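Local atomic coordinates of CRISPR-associated endonuclease Cas9 (Campylobacter jejuni subsp. jejuni serotype O:2, PDB entry 5X2H), a protein that uses a guide RNA to recognise matching DNA of mobile genetic elements and, in its full-length form, cleaves both strands with RuvC-like and HNH nuclease domains. Residues 437-443 with 501-507. Sequence-based numbering, arbitrary orientation.
Sequences KKDFLPA and YTKDYLD
Leu441 lies over one face of the Tyr501 ring, its CD2 coming to 3.5 Å from Tyr501 CZ, while the edge of the same ring is taken by the carbonyl of Pro442. The hydroxyl donates to that carbonyl in the plane of the ring, Tyr501 OH to Pro442 O at 2.7 Å, and arrives almost head-on (C=O...O angle 171°), so the phenol is held both across its face and at its end. Leu441 reaches the ring because CG stands anti to its backbone N (chi1 -167°). Next to it the Pro442 side chain crosses that of Tyr505 at about a right angle, with Pro442 CD 3.9 Å from Tyr505 CB. The contact joins the irregular chain before helix 456-476 to the C-terminal part of helix 493-505 in the RuvC domain; Tyr501 also packs on Ile462 and Arg466 of helix 456-476. Lys438 and Leu506 form an isolated beta bridge: Lys438 N gives a nearly straight bond to Tyr505 O (2.9 Å), and Asp507 N returns one to Lys438 O (2.7 Å). Leu506 CD1 lies against the backbone of 439-441, 3.3 Å from Asp439 O. Lys437 runs extended alongside Leu506 O, then bends at its last torsion (chi4 -50°), which brings NZ to 3.2 Å from Lys503 O, in the carbonyl plane; a weak bond goes to Asp504 O, which Asn434 also binds.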
ATOM      1  N   LYS A 437      -3.695 -32.148  -5.494  1.00 75.10           N
ATOM      2  CA  LYS A 437      -3.827 -31.772  -4.094  1.00 73.29           C
ATOM      3  C   LYS A 437      -2.626 -32.279  -3.306  1.00 75.56           C
ATOM      4  O   LYS A 437      -2.145 -33.394  -3.531  1.00 76.30           O
ATOM      5  CB  LYS A 437      -5.124 -32.328  -3.503  1.00 70.20           C
ATOM      6  CG  LYS A 437      -6.366 -31.932  -4.285  1.00 67.72           C
ATOM      7  CD  LYS A 437      -7.638 -32.245  -3.518  1.00 67.94           C
ATOM      8  CE  LYS A 437      -8.867 -31.978  -4.370  1.00 67.29           C
ATOM      9  NZ  LYS A 437      -8.834 -30.625  -4.993  1.00 67.62           N
ATOM     10  N   LYS A 438      -2.147 -31.455  -2.379  1.00 74.43           N
ATOM     11  CA  LYS A 438      -0.918 -31.715  -1.648  1.00 76.49           C
ATOM     12  C   LYS A 438      -1.210 -32.132  -0.211  1.00 74.69           C
ATOM     13  O   LYS A 438      -2.309 -31.926   0.313  1.00 71.92           O
ATOM     14  CB  LYS A 438      -0.011 -30.479  -1.655  1.00 78.63           C
ATOM     15  CG  LYS A 438       0.475 -30.074  -3.035  1.00 81.05           C
ATOM     16  CD  LYS A 438       1.374 -31.144  -3.630  1.00 85.74           C
ATOM     17  CE  LYS A 438       1.809 -30.788  -5.042  1.00 86.43           C
ATOM     18  NZ  LYS A 438       2.729 -31.818  -5.602  1.00 89.43           N
ATOM     19  N   ASP A 439      -0.199 -32.733   0.422  1.00 76.57           N
ATOM     20  CA  ASP A 439      -0.306 -33.078   1.838  1.00 77.28           C
ATOM     21  C   ASP A 439      -0.364 -31.824   2.701  1.00 77.62           C
ATOM     22  O   ASP A 439      -1.177 -31.731   3.628  1.00 77.02           O
ATOM     23  CB  ASP A 439       0.870 -33.960   2.258  1.00 78.63           C
ATOM     24  CG  ASP A 439       0.863 -35.310   1.573  1.00 78.82           C
ATOM     25  OD1 ASP A 439      -0.226 -35.765   1.165  1.00 76.83           O
ATOM     26  OD2 ASP A 439       1.947 -35.918   1.448  1.00 79.88           O
ATOM     27  N   PHE A 440       0.501 -30.855   2.418  1.00 77.27           N
ATOM     28  CA  PHE A 440       0.513 -29.577   3.109  1.00 75.78           C
ATOM     29  C   PHE A 440      -0.032 -28.493   2.191  1.00 72.12           C
ATOM     30  O   PHE A 440       0.065 -28.589   0.964  1.00 70.92           O
ATOM     31  CB  PHE A 440       1.926 -29.206   3.566  1.00 75.94           C
ATOM     32  CG  PHE A 440       2.557 -30.221   4.474  1.00 78.20           C
ATOM     33  CD1 PHE A 440       2.286 -30.219   5.832  1.00 79.85           C
ATOM     34  CD2 PHE A 440       3.427 -31.175   3.970  1.00 78.62           C
ATOM     35  CE1 PHE A 440       2.866 -31.150   6.671  1.00 83.01           C
ATOM     36  CE2 PHE A 440       4.011 -32.109   4.805  1.00 81.70           C
ATOM     37  CZ  PHE A 440       3.731 -32.096   6.158  1.00 83.95           C
ATOM     38  N   LEU A 441      -0.608 -27.464   2.793  1.00 68.54           N
ATOM     39  CA  LEU A 441      -1.149 -26.364   2.009  1.00 64.53           C
ATOM     40  C   LEU A 441       0.002 -25.569   1.405  1.00 64.41           C
ATOM     41  O   LEU A 441       0.858 -25.075   2.149  1.00 67.72           O
ATOM     42  CB  LEU A 441      -2.029 -25.473   2.879  1.00 63.71           C
ATOM     43  CG  LEU A 441      -2.914 -24.471   2.131  1.00 62.61           C
ATOM     44  CD1 LEU A 441      -3.856 -25.199   1.184  1.00 62.10           C
ATOM     45  CD2 LEU A 441      -3.698 -23.610   3.109  1.00 63.70           C
ATOM     46  N   PRO A 442       0.076 -25.438   0.084  1.00 62.06           N
ATOM     47  CA  PRO A 442       1.185 -24.699  -0.526  1.00 58.89           C
ATOM     48  C   PRO A 442       1.030 -23.203  -0.308  1.00 56.60           C
ATOM     49  O   PRO A 442      -0.006 -22.710   0.144  1.00 54.86           O
ATOM     50  CB  PRO A 442       1.076 -25.061  -2.008  1.00 58.47           C
ATOM     51  CG  PRO A 442      -0.379 -25.324  -2.204  1.00 59.94           C
ATOM     52  CD  PRO A 442      -0.851 -25.975  -0.927  1.00 62.63           C
ATOM     53  N   ALA A 443       2.094 -22.477  -0.643  1.00 56.27           N
ATOM     54  CA  ALA A 443       2.078 -21.024  -0.533  1.00 56.56           C
ATOM     55  C   ALA A 443       0.913 -20.447  -1.325  1.00 59.16           C
ATOM     56  O   ALA A 443       0.692 -20.811  -2.483  1.00 59.87           O
ATOM     57  CB  ALA A 443       3.398 -20.444  -1.034  1.00 52.96           C
ATOM     58  N   TYR A 501      -9.541 -21.842  -1.268  1.00 62.67           N
ATOM     59  CA  TYR A 501      -8.103 -22.070  -1.350  1.00 62.19           C
ATOM     60  C   TYR A 501      -7.703 -23.363  -0.648  1.00 68.23           C
ATOM     61  O   TYR A 501      -6.751 -24.028  -1.070  1.00 72.01           O
ATOM     62  CB  TYR A 501      -7.387 -20.843  -0.775  1.00 56.07           C
ATOM     63  CG  TYR A 501      -5.962 -20.998  -0.283  1.00 54.67           C
ATOM     64  CD1 TYR A 501      -4.980 -21.609  -1.057  1.00 55.24           C
ATOM     65  CD2 TYR A 501      -5.583 -20.454   0.939  1.00 51.73           C
ATOM     66  CE1 TYR A 501      -3.674 -21.718  -0.598  1.00 53.56           C
ATOM     67  CE2 TYR A 501      -4.288 -20.553   1.400  1.00 50.88           C
ATOM     68  CZ  TYR A 501      -3.337 -21.182   0.632  1.00 54.58           C
ATOM     69  OH  TYR A 501      -2.048 -21.273   1.109  1.00 56.12           O
ATOM     70  N   THR A 502      -8.441 -23.761   0.389  1.00 66.72           N
ATOM     71  CA  THR A 502      -8.086 -24.975   1.115  1.00 65.85           C
ATOM     72  C   THR A 502      -8.579 -26.228   0.398  1.00 69.76           C
ATOM     73  O   THR A 502      -7.844 -27.217   0.302  1.00 71.21           O
ATOM     74  CB  THR A 502      -8.643 -24.919   2.538  1.00 64.44           C
ATOM     75  OG1 THR A 502      -8.152 -23.743   3.198  1.00 59.68           O
ATOM     76  CG2 THR A 502      -8.214 -26.146   3.329  1.00 65.44           C
ATOM     77  N   LYS A 503      -9.808 -26.211  -0.122  1.00 71.18           N
ATOM     78  CA  LYS A 503     -10.339 -27.407  -0.765  1.00 73.30           C
ATOM     79  C   LYS A 503      -9.805 -27.608  -2.177  1.00 71.24           C
ATOM     80  O   LYS A 503      -9.917 -28.716  -2.711  1.00 72.34           O
ATOM     81  CB  LYS A 503     -11.870 -27.376  -0.788  1.00 77.88           C
ATOM     82  CG  LYS A 503     -12.499 -26.308  -1.671  1.00 79.43           C
ATOM     83  CD  LYS A 503     -14.008 -26.516  -1.735  1.00 83.13           C
ATOM     84  CE  LYS A 503     -14.743 -25.281  -2.238  1.00 86.23           C
ATOM     85  NZ  LYS A 503     -14.480 -24.984  -3.674  1.00 88.28           N
ATOM     86  N   ASP A 504      -9.226 -26.577  -2.790  1.00 65.67           N
ATOM     87  CA  ASP A 504      -8.648 -26.736  -4.118  1.00 71.49           C
ATOM     88  C   ASP A 504      -7.241 -27.317  -4.088  1.00 70.46           C
ATOM     89  O   ASP A 504      -6.791 -27.855  -5.105  1.00 74.36           O
ATOM     90  CB  ASP A 504      -8.614 -25.395  -4.856  1.00 64.66           C
ATOM     91  CG  ASP A 504      -9.951 -25.020  -5.461  1.00 70.30           C
ATOM     92  OD1 ASP A 504     -10.940 -25.748  -5.232  1.00 72.43           O
ATOM     93  OD2 ASP A 504     -10.008 -23.997  -6.174  1.00 69.84           O
ATOM     94  N   TYR A 505      -6.539 -27.228  -2.956  1.00 67.25           N
ATOM     95  CA  TYR A 505      -5.118 -27.546  -2.920  1.00 67.49           C
ATOM     96  C   TYR A 505      -4.688 -28.500  -1.815  1.00 69.36           C
ATOM     97  O   TYR A 505      -3.529 -28.929  -1.829  1.00 72.72           O
ATOM     98  CB  TYR A 505      -4.289 -26.257  -2.796  1.00 66.60           C
ATOM     99  CG  TYR A 505      -4.267 -25.437  -4.063  1.00 69.57           C
ATOM    100  CD1 TYR A 505      -3.281 -25.635  -5.020  1.00 72.25           C
ATOM    101  CD2 TYR A 505      -5.238 -24.476  -4.311  1.00 70.05           C
ATOM    102  CE1 TYR A 505      -3.256 -24.897  -6.183  1.00 74.03           C
ATOM    103  CE2 TYR A 505      -5.223 -23.732  -5.474  1.00 72.03           C
ATOM    104  CZ  TYR A 505      -4.228 -23.947  -6.406  1.00 74.49           C
ATOM    105  OH  TYR A 505      -4.201 -23.212  -7.567  1.00 76.50           O
ATOM    106  N   LEU A 506      -5.555 -28.849  -0.871  1.00 69.13           N
ATOM    107  CA  LEU A 506      -5.182 -29.724   0.233  1.00 71.03           C
ATOM    108  C   LEU A 506      -5.819 -31.096   0.061  1.00 75.24           C
ATOM    109  O   LEU A 506      -6.998 -31.207  -0.292  1.00 77.47           O
ATOM    110  CB  LEU A 506      -5.597 -29.130   1.581  1.00 64.04           C
ATOM    111  CG  LEU A 506      -4.981 -29.802   2.811  1.00 68.32           C
ATOM    112  CD1 LEU A 506      -3.500 -29.464   2.917  1.00 62.26           C
ATOM    113  CD2 LEU A 506      -5.719 -29.409   4.082  1.00 66.88           C
ATOM    114  N   ASP A 507      -5.033 -32.139   0.314  1.00 75.70           N
ATOM    115  CA  ASP A 507      -5.519 -33.511   0.259  1.00 78.40           C
ATOM    116  C   ASP A 507      -5.938 -33.956   1.653  1.00 74.18           C
ATOM    117  O   ASP A 507      -5.169 -33.821   2.611  1.00 80.87           O
ATOM    118  CB  ASP A 507      -4.442 -34.443  -0.297  1.00 75.16           C
ATOM    119  CG  ASP A 507      -4.971 -35.831  -0.594  1.00 79.62           C
ATOM    120  OD1 ASP A 507      -6.206 -35.988  -0.700  1.00 81.00           O
ATOM    121  OD2 ASP A 507      -4.152 -36.764  -0.718  1.00 82.37           O
TER